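Local coordinates for tRNA (guanine(26)-N(2))-dimethyltransferase (Pyrococcus horikoshii, PDB 2DUL), which probably transfers two methyl groups from S-adenosyl-L-methionine to the N2 amine of guanine 26 in tRNA, forming N2,N2-dimethylguanosine, at residues A[335-340]-A[352-357]; A[128-133]-A[211-216]; A[40-45]-A[284-289]; A[329-334]-A[370-375]. All coordinates share one frame; numbering follows the deposited sequence.

The four contacts illustrate how one chain builds two structural regions. Contacts 2 and 3 belong to the methyltransferase part, their centres about 20 Å apart; strand 213-223 begins in contact 2 and runs on to pack against both helices of contact 3. Contact 3 is the one nearest the predicted S-adenosyl-L-methionine site, with the side chain of Leu42 about 10 Å from that of Arg61 and about 11 Å from that of Arg36. Contacts 1 and 4 lie in the C-terminal region, centres about 13 Å apart, and are joined by a probable backbone hydrogen bond from Lys336 N to Ile375 O (2.9 Å). Contacts 2 and 4 are farthest apart, about 45 Å between centres.

Contact 1 (A[335-340]-A[352-357]); sequences TKKVEE and ATRTHF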
# COMPACT_ATOMS: atom_id res chain seq x y z
N THR A 335 8.41 -15.49 -28.28
CA THR A 335 9.10 -15.71 -27.01
C THR A 335 8.78 -17.06 -26.36
O THR A 335 7.77 -17.69 -26.65
CB THR A 335 8.74 -14.62 -26.00
OG1 THR A 335 7.34 -14.70 -25.69
CG2 THR A 335 9.05 -13.24 -26.57
N LYS A 336 9.67 -17.47 -25.46
CA LYS A 336 9.51 -18.72 -24.73
C LYS A 336 8.54 -18.46 -23.59
O LYS A 336 8.09 -17.32 -23.40
CB LYS A 336 10.86 -19.18 -24.18
CG LYS A 336 11.93 -19.37 -25.24
CD LYS A 336 13.29 -19.67 -24.62
CE LYS A 336 14.36 -19.82 -25.69
NZ LYS A 336 15.72 -19.97 -25.11
N LYS A 337 8.21 -19.49 -22.83
CA LYS A 337 7.29 -19.34 -21.70
C LYS A 337 8.01 -18.76 -20.48
O LYS A 337 9.21 -18.94 -20.31
CB LYS A 337 6.67 -20.68 -21.33
CG LYS A 337 5.64 -20.55 -20.23
CD LYS A 337 5.35 -21.86 -19.53
CE LYS A 337 4.42 -21.62 -18.36
NZ LYS A 337 4.91 -20.48 -17.52
N VAL A 338 7.25 -18.08 -19.62
CA VAL A 338 7.80 -17.47 -18.42
C VAL A 338 8.61 -18.43 -17.55
O VAL A 338 9.74 -18.12 -17.16
CB VAL A 338 6.68 -16.85 -17.55
CG1 VAL A 338 7.24 -16.39 -16.21
CG2 VAL A 338 6.04 -15.69 -18.28
N GLU A 339 8.04 -19.60 -17.25
CA GLU A 339 8.75 -20.58 -16.43
C GLU A 339 10.08 -20.98 -17.05
O GLU A 339 11.08 -21.14 -16.35
CB GLU A 339 7.89 -21.83 -16.22
CG GLU A 339 8.49 -22.81 -15.22
CD GLU A 339 7.77 -24.15 -15.19
OE1 GLU A 339 6.54 -24.16 -15.01
OE2 GLU A 339 8.45 -25.19 -15.35
N GLU A 340 10.08 -21.15 -18.37
CA GLU A 340 11.29 -21.54 -19.09
C GLU A 340 12.36 -20.45 -19.04
O GLU A 340 13.55 -20.73 -18.88
CB GLU A 340 10.95 -21.85 -20.55
CG GLU A 340 10.00 -23.03 -20.73
CD GLU A 340 9.48 -23.17 -22.16
OE1 GLU A 340 8.81 -24.18 -22.44
OE2 GLU A 340 9.73 -22.27 -22.99
N ALA A 352 16.20 -14.33 -10.88
CA ALA A 352 15.00 -14.13 -11.69
C ALA A 352 13.80 -14.74 -10.98
O ALA A 352 13.85 -15.88 -10.54
CB ALA A 352 15.18 -14.78 -13.05
N THR A 353 12.72 -13.96 -10.89
CA THR A 353 11.50 -14.43 -10.24
C THR A 353 10.29 -13.85 -10.95
O THR A 353 10.42 -12.94 -11.78
CB THR A 353 11.40 -13.96 -8.77
OG1 THR A 353 11.17 -12.54 -8.75
CG2 THR A 353 12.67 -14.27 -8.00
N ARG A 354 9.12 -14.38 -10.62
CA ARG A 354 7.88 -13.87 -11.18
C ARG A 354 7.58 -12.65 -10.31
O ARG A 354 8.25 -12.44 -9.30
CB ARG A 354 6.76 -14.91 -11.02
CG ARG A 354 6.92 -16.15 -11.88
CD ARG A 354 5.97 -17.25 -11.41
NE ARG A 354 6.09 -18.47 -12.21
CZ ARG A 354 5.53 -18.63 -13.41
NH1 ARG A 354 5.69 -19.77 -14.06
NH2 ARG A 354 4.78 -17.67 -13.94
N THR A 355 6.59 -11.85 -10.70
CA THR A 355 6.23 -10.68 -9.90
C THR A 355 4.72 -10.53 -9.82
O THR A 355 4.01 -10.81 -10.78
CB THR A 355 6.81 -9.37 -10.48
OG1 THR A 355 6.22 -8.25 -9.79
CG2 THR A 355 6.52 -9.26 -11.98
N HIS A 356 4.23 -10.08 -8.67
CA HIS A 356 2.81 -9.88 -8.45
C HIS A 356 2.27 -8.72 -9.29
O HIS A 356 1.05 -8.57 -9.43
CB HIS A 356 2.54 -9.59 -6.97
CG HIS A 356 2.93 -8.21 -6.56
ND1 HIS A 356 2.03 -7.17 -6.50
CD2 HIS A 356 4.14 -7.68 -6.24
CE1 HIS A 356 2.66 -6.06 -6.15
NE2 HIS A 356 3.94 -6.34 -5.99
N PHE A 357 3.16 -7.91 -9.85
CA PHE A 357 2.74 -6.76 -10.66
C PHE A 357 2.13 -7.14 -12.00
O PHE A 357 1.33 -6.39 -12.56
CB PHE A 357 3.92 -5.81 -10.89
CG PHE A 357 4.30 -5.00 -9.67
CD1 PHE A 357 3.39 -4.13 -9.07
CD2 PHE A 357 5.59 -5.08 -9.14
CE1 PHE A 357 3.74 -3.37 -7.97
CE2 PHE A 357 5.96 -4.31 -8.03
CZ PHE A 357 5.03 -3.46 -7.44
O HOH W 1 3.02 -17.99 -16.41
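The guanidinium of Arg354 gathers three residues from the start of helix 338-347. Val338 lays its CG1 methyl over one face of the planar group, 3.6 Å from Arg354 NH2. At the edge, in the guanidinium plane, Lys337 NZ stands 3.6 Å from Arg354 NH1, a close approach of like charges. A water in the same plane probably eases it by accepting from both: from Arg354 NH2 at 3.0 Å and, weakly, from Lys337 NZ. Glu339 touches NH1 through its CB, while its OE1, 4.6 Å from Arg354 NH1, is too distant for a salt bridge but probably offsets some of the positive charge. With CG anti to the carbonyl carbon (chi1 -69°) and the chain extended from CG to NE, Arg354 carries its head across to the helix start. The order of elements, with strand 352-355 following the helix and pairing with strand 361-364, is consistent with a winged-helix domain. With a lysine in place of Arg354 the flat group is gone, and Val338 CG1 would probably be left without the surface it covers, and the water without the NH2 donor. Behind this shell, Lys337 occupies the N-cap, and its backbone N donates to Glu340 OE2 (3.2 Å) from above the carboxylate plane, within the first turn of the helix. Val338 is backed by Ile362, and Arg354 also packs on Met311 and Ile342. Farther along the chain, Thr355 OG1 accepts from Phe357 N at 3.1 Å in an ST turn, and Glu315 holds the same hydroxyl.

Contact 2 (A[128-133]-A[211-216]); sequences RHRYFH and YDLGID
Arg130 meets Tyr211 with the edge of its guanidinium rather than a flat face: NH1 comes 3.8 Å from Tyr211 CB and equally near Tyr211 CG, both close to the guanidinium plane. That plane stands at 77° to the phenol ring, so the two groups do not stack. Although Arg130 CZ lies only 30° off the ring normal, its 5.7 Å from the Tyr211 centroid makes any cation-pi attraction weak at most. The side chains of Leu213 and Arg130 run toward each other from opposite directions, and Leu213 CD1 lies 3.8 Å from Arg130 NH2. A bend at chi2 (-62°) directs the otherwise extended end of Arg130 to Tyr211 and Leu213, and its CG covers one face of the His129 ring. The contact is apolar padding about a charged group whose main polar partner lies outside it: Arg130 NH2 donates to the carbonyl of Ala154. Tyr211 is likewise secured at its far end, where OH bonds Asp148 and Arg152. The loop leading into strand 132-137 and the start of edge strand 213-223 are bridged by side chains beside the C-terminal end of helix 144-153, with Leu151 packing against Tyr211 and Arg156 touching both Arg130 and Leu213.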
# COMPACT_ATOMS: atom_id res chain seq x y z
N ARG A 128 -5.27 15.42 16.69
CA ARG A 128 -4.37 14.42 17.29
C ARG A 128 -2.98 14.49 16.65
O ARG A 128 -2.58 13.61 15.89
CB ARG A 128 -4.95 13.02 17.09
CG ARG A 128 -6.32 12.77 17.73
CD ARG A 128 -6.23 12.59 19.24
NE ARG A 128 -6.25 13.85 19.96
CZ ARG A 128 -5.28 14.27 20.77
NH1 ARG A 128 -4.20 13.51 20.97
NH2 ARG A 128 -5.38 15.43 21.39
N HIS A 129 -2.25 15.55 16.98
CA HIS A 129 -0.91 15.78 16.45
C HIS A 129 0.11 14.82 17.06
O HIS A 129 0.15 14.66 18.28
CB HIS A 129 -0.51 17.24 16.74
CG HIS A 129 0.80 17.65 16.15
ND1 HIS A 129 1.02 17.68 14.79
CD2 HIS A 129 1.95 18.06 16.73
CE1 HIS A 129 2.26 18.09 14.56
NE2 HIS A 129 2.84 18.33 15.72
N ARG A 130 0.92 14.18 16.21
CA ARG A 130 1.95 13.24 16.67
C ARG A 130 1.37 12.34 17.75
O ARG A 130 1.90 12.25 18.86
CB ARG A 130 3.14 14.02 17.24
CG ARG A 130 3.80 14.96 16.24
CD ARG A 130 4.35 14.18 15.06
NE ARG A 130 4.80 15.07 13.99
CZ ARG A 130 4.95 14.69 12.73
NH1 ARG A 130 5.36 15.57 11.82
NH2 ARG A 130 4.67 13.44 12.37
N TYR A 131 0.29 11.64 17.41
CA TYR A 131 -0.41 10.80 18.37
C TYR A 131 -0.51 9.31 18.06
O TYR A 131 -0.39 8.48 18.95
CB TYR A 131 -1.82 11.37 18.57
CG TYR A 131 -2.64 10.70 19.64
CD1 TYR A 131 -3.64 9.78 19.31
CD2 TYR A 131 -2.43 11.00 20.99
CE1 TYR A 131 -4.41 9.17 20.30
CE2 TYR A 131 -3.20 10.40 21.98
CZ TYR A 131 -4.18 9.48 21.64
OH TYR A 131 -4.94 8.89 22.62
N PHE A 132 -0.73 8.97 16.79
CA PHE A 132 -0.89 7.57 16.41
C PHE A 132 0.37 6.81 16.02
O PHE A 132 1.23 7.34 15.32
CB PHE A 132 -1.91 7.44 15.27
CG PHE A 132 -3.26 7.99 15.60
CD1 PHE A 132 -3.62 9.28 15.21
CD2 PHE A 132 -4.17 7.23 16.34
CE1 PHE A 132 -4.87 9.80 15.55
CE2 PHE A 132 -5.42 7.75 16.68
CZ PHE A 132 -5.77 9.04 16.29
N HIS A 133 0.45 5.56 16.46
CA HIS A 133 1.57 4.69 16.11
C HIS A 133 1.32 4.15 14.71
O HIS A 133 2.24 3.76 14.00
CB HIS A 133 1.66 3.52 17.11
CG HIS A 133 2.03 3.94 18.49
ND1 HIS A 133 3.27 4.48 18.80
CD2 HIS A 133 1.33 3.92 19.65
CE1 HIS A 133 3.31 4.78 20.09
NE2 HIS A 133 2.15 4.45 20.63
N TYR A 211 8.89 17.77 7.24
CA TYR A 211 8.76 17.61 8.69
C TYR A 211 10.05 17.01 9.24
O TYR A 211 10.10 16.57 10.39
CB TYR A 211 7.59 16.68 9.00
CG TYR A 211 6.28 17.21 8.48
CD1 TYR A 211 5.76 18.41 8.97
CD2 TYR A 211 5.57 16.54 7.48
CE1 TYR A 211 4.56 18.95 8.47
CE2 TYR A 211 4.37 17.06 6.97
CZ TYR A 211 3.87 18.27 7.47
OH TYR A 211 2.70 18.79 6.98
N ASP A 212 11.09 17.01 8.41
CA ASP A 212 12.38 16.43 8.75
C ASP A 212 12.17 14.95 9.10
O ASP A 212 12.67 14.45 10.10
CB ASP A 212 13.04 17.19 9.91
CG ASP A 212 13.51 18.58 9.50
OD1 ASP A 212 13.70 18.81 8.29
OD2 ASP A 212 13.70 19.44 10.39
N LEU A 213 11.40 14.28 8.25
CA LEU A 213 11.10 12.87 8.40
C LEU A 213 11.48 12.15 7.12
O LEU A 213 11.33 12.69 6.03
CB LEU A 213 9.61 12.64 8.64
CG LEU A 213 8.97 13.18 9.92
CD1 LEU A 213 7.45 12.98 9.82
CD2 LEU A 213 9.55 12.46 11.14
N GLY A 214 11.98 10.93 7.26
CA GLY A 214 12.31 10.13 6.09
C GLY A 214 11.38 8.93 6.17
O GLY A 214 10.52 8.87 7.05
N ILE A 215 11.52 7.98 5.25
CA ILE A 215 10.69 6.79 5.29
C ILE A 215 11.46 5.55 4.88
O ILE A 215 12.47 5.62 4.16
CB ILE A 215 9.45 6.86 4.35
CG1 ILE A 215 9.90 6.94 2.89
CG2 ILE A 215 8.56 8.05 4.72
CD1 ILE A 215 8.81 6.63 1.87
N ASP A 216 10.98 4.41 5.37
CA ASP A 216 11.51 3.10 5.02
C ASP A 216 10.25 2.38 4.58
O ASP A 216 9.23 2.43 5.28
CB ASP A 216 12.09 2.37 6.23
CG ASP A 216 13.56 2.69 6.45
OD1 ASP A 216 14.23 3.11 5.49
OD2 ASP A 216 14.04 2.49 7.59

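Contact 3 (A[40-45]-A[284-289]); sequences VVLLNI and EKIVSK
Leu42 and Ile286 touch where helix 40-45 crosses helix 284-289 at 115°, with axes 10.1 Å apart. Leu42 CG lies anti to the backbone N (chi1 -178°), which swings the branched end across to Ile286 and brings Leu42 CD1 within 3.8 Å of Ile286 CG2. Ile286 thus presents its short branch, not CD1, to the partner helix. Ile45 uses both of its branches. With CG1 anti to the carbonyl carbon and a further bend at chi2 (-59°), its CD1 methyl reaches Lys289 CB at 4.0 Å, while its CG2 lies 4.1 Å from Lys289 CD and more loosely against Ile286 CG2. The lysine starts toward helix 40-45 but then leads its amine away, so that methylenes alone of its side chain touch the isoleucine. Next to Ile45, Asn44 ND2 folds back one turn to Val40 O at 2.9 Å, from the face of that carbonyl opposite Asn44 N, and it also donates to Glu68 O, tying helix 33-46 to helix 60-68. Ile218 of strand 213-223 packs on both Leu42 and Ile286. Helix 33-46 precedes the first strand of the class I methyltransferase core and carries the predicted cofactor residue Arg36. With no hydrogen bond or charge pair across the crossing, the two helices are held here by aliphatic packing, grading from buried Leu42 to the exposed stem of Lys289.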
# COMPACT_ATOMS: atom_id res chain seq x y z
N VAL A 40 -3.96 -6.62 9.07
CA VAL A 40 -4.09 -7.34 10.34
C VAL A 40 -2.82 -8.16 10.58
O VAL A 40 -2.28 -8.19 11.69
CB VAL A 40 -5.32 -8.28 10.33
CG1 VAL A 40 -5.20 -9.34 11.43
CG2 VAL A 40 -6.59 -7.47 10.54
N VAL A 41 -2.34 -8.81 9.52
CA VAL A 41 -1.13 -9.61 9.63
C VAL A 41 0.05 -8.73 10.01
O VAL A 41 0.81 -9.04 10.93
CB VAL A 41 -0.81 -10.33 8.30
CG1 VAL A 41 0.57 -10.99 8.37
CG2 VAL A 41 -1.88 -11.38 8.02
N LEU A 42 0.20 -7.62 9.30
CA LEU A 42 1.28 -6.68 9.54
C LEU A 42 1.28 -6.15 10.97
O LEU A 42 2.32 -6.12 11.63
CB LEU A 42 1.21 -5.51 8.56
CG LEU A 42 2.32 -4.47 8.69
CD1 LEU A 42 3.68 -5.14 8.52
CD2 LEU A 42 2.14 -3.37 7.65
N LEU A 43 0.11 -5.75 11.46
CA LEU A 43 0.01 -5.21 12.80
C LEU A 43 0.39 -6.23 13.87
O LEU A 43 0.85 -5.86 14.95
CB LEU A 43 -1.41 -4.67 13.06
CG LEU A 43 -1.61 -3.17 12.77
CD1 LEU A 43 -1.01 -2.79 11.43
CD2 LEU A 43 -3.09 -2.85 12.81
N ASN A 44 0.22 -7.51 13.56
CA ASN A 44 0.58 -8.57 14.50
C ASN A 44 2.09 -8.76 14.56
O ASN A 44 2.60 -9.49 15.41
CB ASN A 44 -0.12 -9.87 14.12
CG ASN A 44 -1.48 -10.01 14.78
OD1 ASN A 44 -1.57 -10.22 15.98
ND2 ASN A 44 -2.54 -9.88 13.99
N ILE A 45 2.80 -8.08 13.66
CA ILE A 45 4.25 -8.15 13.63
C ILE A 45 4.81 -6.87 14.24
O ILE A 45 5.69 -6.92 15.10
CB ILE A 45 4.78 -8.28 12.18
CG1 ILE A 45 4.26 -9.56 11.53
CG2 ILE A 45 6.31 -8.26 12.17
CD1 ILE A 45 4.66 -10.82 12.27
N GLU A 284 12.40 -7.14 3.49
CA GLU A 284 12.53 -8.60 3.44
C GLU A 284 12.15 -9.34 4.72
O GLU A 284 11.32 -10.25 4.68
CB GLU A 284 13.97 -8.99 3.09
CG GLU A 284 14.34 -8.79 1.64
CD GLU A 284 15.74 -9.29 1.34
OE1 GLU A 284 16.02 -10.47 1.61
OE2 GLU A 284 16.56 -8.49 0.83
N LYS A 285 12.77 -8.96 5.83
CA LYS A 285 12.51 -9.59 7.13
C LYS A 285 11.02 -9.62 7.48
O LYS A 285 10.45 -10.68 7.71
CB LYS A 285 13.25 -8.86 8.24
CG LYS A 285 14.76 -8.82 8.11
CD LYS A 285 15.41 -7.96 9.21
CE LYS A 285 15.07 -6.47 9.07
NZ LYS A 285 13.62 -6.14 9.28
N ILE A 286 10.42 -8.44 7.54
CA ILE A 286 9.02 -8.30 7.89
C ILE A 286 8.08 -9.12 7.02
O ILE A 286 7.23 -9.85 7.53
CB ILE A 286 8.60 -6.81 7.85
CG1 ILE A 286 9.42 -6.02 8.87
CG2 ILE A 286 7.11 -6.67 8.13
CD1 ILE A 286 9.18 -4.53 8.86
N VAL A 287 8.25 -9.03 5.70
CA VAL A 287 7.39 -9.78 4.79
C VAL A 287 7.56 -11.29 4.98
O VAL A 287 6.61 -12.06 4.81
CB VAL A 287 7.67 -9.38 3.33
CG1 VAL A 287 6.94 -10.33 2.39
CG2 VAL A 287 7.20 -7.94 3.10
N SER A 288 8.78 -11.71 5.32
CA SER A 288 9.04 -13.12 5.55
C SER A 288 8.22 -13.51 6.78
O SER A 288 7.54 -14.53 6.79
CB SER A 288 10.53 -13.37 5.79
OG SER A 288 10.81 -14.75 5.90
N LYS A 289 8.29 -12.67 7.81
CA LYS A 289 7.55 -12.91 9.05
C LYS A 289 6.04 -12.90 8.79
O LYS A 289 5.29 -13.65 9.42
CB LYS A 289 7.87 -11.85 10.10
CG LYS A 289 9.23 -11.98 10.76
CD LYS A 289 9.31 -11.10 12.00
CE LYS A 289 10.61 -11.28 12.76
NZ LYS A 289 11.79 -10.84 11.97

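Contact 4 (A[329-334]-A[370-375]); sequences RRLKIE and VFIETI
Leu331 and Ile372 form the close part of this surface contact, meeting tip to tip with their CD1 methyls 3.6 Å apart. Leu331 CD1 also lies 4.0 Å from Ile372 CG2, so the leucine methyl is set against both branches of the isoleucine. That fit depends on Ile372, whose CG1 is anti to the carbonyl carbon (chi1 -61°) and whose chi2 of -55° curls CD1 back to the leucine. Ile327, one turn earlier in helix 324-331, packs on Ile372 as well. The other side, where Glu334 is exposed to solvent, is looser. Ile333 CD1 stands 4.4 Å from Ile375 CD1, and beyond it Glu334 turns its CB away, so only its backbone comes near: the carbonyl oxygens Glu334 O and Ile375 O are 3.9 Å apart, with no bond between them. Ile375 O is instead engaged by the backbone of Lys336, and Glu334 pairs through its main chain with Arg377, its carboxylate making at most a long, weak ion pair there. On the buried flank of helix 370-375, Ile375 CG2 sits over one face of the Phe371 ring, offset toward the rim, and Thr374 OG1 folds back to Val370 O (2.8 Å), which takes Thr374 N from its opposite face. Lys332, with positive phi, is the first residue to leave helical angles after helix 324-331, and the chain then turns toward helix 338-347. Two helices joined by a short turn, followed by strands 352-355 and 361-364, are consistent with a winged-helix domain, against whose helices the C-terminal helix 368-375 packs.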
# COMPACT_ATOMS: atom_id res chain seq x y z
N ARG A 329 5.67 -8.22 -28.33
CA ARG A 329 4.90 -7.41 -29.26
C ARG A 329 5.67 -6.18 -29.74
O ARG A 329 5.58 -5.80 -30.91
CB ARG A 329 3.58 -6.96 -28.62
CG ARG A 329 2.65 -8.10 -28.26
CD ARG A 329 1.30 -7.60 -27.74
NE ARG A 329 0.50 -6.95 -28.79
CZ ARG A 329 0.57 -5.66 -29.10
NH1 ARG A 329 1.40 -4.87 -28.44
NH2 ARG A 329 -0.19 -5.17 -30.07
N ARG A 330 6.42 -5.55 -28.84
CA ARG A 330 7.20 -4.37 -29.20
C ARG A 330 8.32 -4.69 -30.19
O ARG A 330 8.49 -3.99 -31.18
CB ARG A 330 7.79 -3.71 -27.94
CG ARG A 330 6.75 -3.12 -26.99
CD ARG A 330 7.40 -2.42 -25.79
NE ARG A 330 6.41 -1.95 -24.83
CZ ARG A 330 5.61 -0.90 -25.02
NH1 ARG A 330 5.68 -0.18 -26.14
NH2 ARG A 330 4.72 -0.57 -24.09
N LEU A 331 9.07 -5.75 -29.91
CA LEU A 331 10.17 -6.16 -30.77
C LEU A 331 9.70 -6.96 -31.98
O LEU A 331 10.44 -7.11 -32.96
CB LEU A 331 11.19 -6.99 -29.98
CG LEU A 331 11.96 -6.27 -28.87
CD1 LEU A 331 12.83 -7.26 -28.12
CD2 LEU A 331 12.82 -5.16 -29.48
N LYS A 332 8.47 -7.48 -31.92
CA LYS A 332 7.92 -8.29 -33.00
C LYS A 332 8.68 -9.60 -33.09
O LYS A 332 9.17 -9.97 -34.16
CB LYS A 332 8.00 -7.54 -34.34
CG LYS A 332 7.24 -6.23 -34.36
CD LYS A 332 5.75 -6.44 -34.12
CE LYS A 332 5.00 -5.12 -34.12
NZ LYS A 332 5.18 -4.39 -35.41
N ILE A 333 8.80 -10.29 -31.97
CA ILE A 333 9.49 -11.56 -31.93
C ILE A 333 8.65 -12.57 -31.16
O ILE A 333 7.74 -12.20 -30.41
CB ILE A 333 10.87 -11.45 -31.24
CG1 ILE A 333 10.70 -10.96 -29.80
CG2 ILE A 333 11.78 -10.52 -32.03
CD1 ILE A 333 11.99 -10.92 -29.00
N GLU A 334 8.96 -13.85 -31.35
CA GLU A 334 8.27 -14.92 -30.65
C GLU A 334 9.09 -15.15 -29.38
O GLU A 334 10.31 -15.03 -29.40
CB GLU A 334 8.25 -16.19 -31.50
CG GLU A 334 7.39 -16.08 -32.74
CD GLU A 334 5.90 -16.22 -32.44
OE1 GLU A 334 5.41 -15.51 -31.53
OE2 GLU A 334 5.23 -17.02 -33.12
N VAL A 370 20.58 -9.42 -22.36
CA VAL A 370 20.69 -10.83 -21.99
C VAL A 370 19.29 -11.42 -21.89
O VAL A 370 19.06 -12.56 -22.28
CB VAL A 370 21.40 -11.00 -20.63
CG1 VAL A 370 21.26 -12.44 -20.15
CG2 VAL A 370 22.87 -10.64 -20.77
N PHE A 371 18.35 -10.63 -21.37
CA PHE A 371 16.97 -11.10 -21.25
C PHE A 371 16.39 -11.41 -22.63
O PHE A 371 15.79 -12.47 -22.83
CB PHE A 371 16.09 -10.03 -20.58
CG PHE A 371 14.67 -10.47 -20.34
CD1 PHE A 371 14.36 -11.28 -19.25
CD2 PHE A 371 13.65 -10.08 -21.21
CE1 PHE A 371 13.05 -11.70 -19.03
CE2 PHE A 371 12.33 -10.49 -21.00
CZ PHE A 371 12.03 -11.31 -19.91
N ILE A 372 16.59 -10.49 -23.57
CA ILE A 372 16.08 -10.66 -24.94
C ILE A 372 16.65 -11.90 -25.61
O ILE A 372 15.92 -12.65 -26.26
CB ILE A 372 16.41 -9.42 -25.81
CG1 ILE A 372 15.74 -8.18 -25.21
CG2 ILE A 372 15.94 -9.64 -27.24
CD1 ILE A 372 14.25 -8.32 -25.01
N GLU A 373 17.95 -12.11 -25.46
CA GLU A 373 18.58 -13.27 -26.07
C GLU A 373 18.01 -14.54 -25.44
O GLU A 373 17.90 -15.56 -26.10
CB GLU A 373 20.10 -13.22 -25.87
CG GLU A 373 20.85 -14.35 -26.57
CD GLU A 373 22.36 -14.17 -26.53
OE1 GLU A 373 22.94 -14.23 -25.43
OE2 GLU A 373 22.96 -13.96 -27.61
N THR A 374 17.64 -14.45 -24.17
CA THR A 374 17.08 -15.60 -23.47
C THR A 374 15.62 -15.90 -23.80
O THR A 374 15.22 -17.06 -23.82
CB THR A 374 17.19 -15.42 -21.94
OG1 THR A 374 18.56 -15.19 -21.58
CG2 THR A 374 16.68 -16.66 -21.22
N ILE A 375 14.82 -14.87 -24.06
CA ILE A 375 13.41 -15.10 -24.37
C ILE A 375 13.17 -15.48 -25.82
O ILE A 375 12.14 -16.08 -26.14
CB ILE A 375 12.53 -13.87 -24.04
CG1 ILE A 375 12.90 -12.69 -24.94
CG2 ILE A 375 12.69 -13.50 -22.57
CD1 ILE A 375 12.09 -11.43 -24.66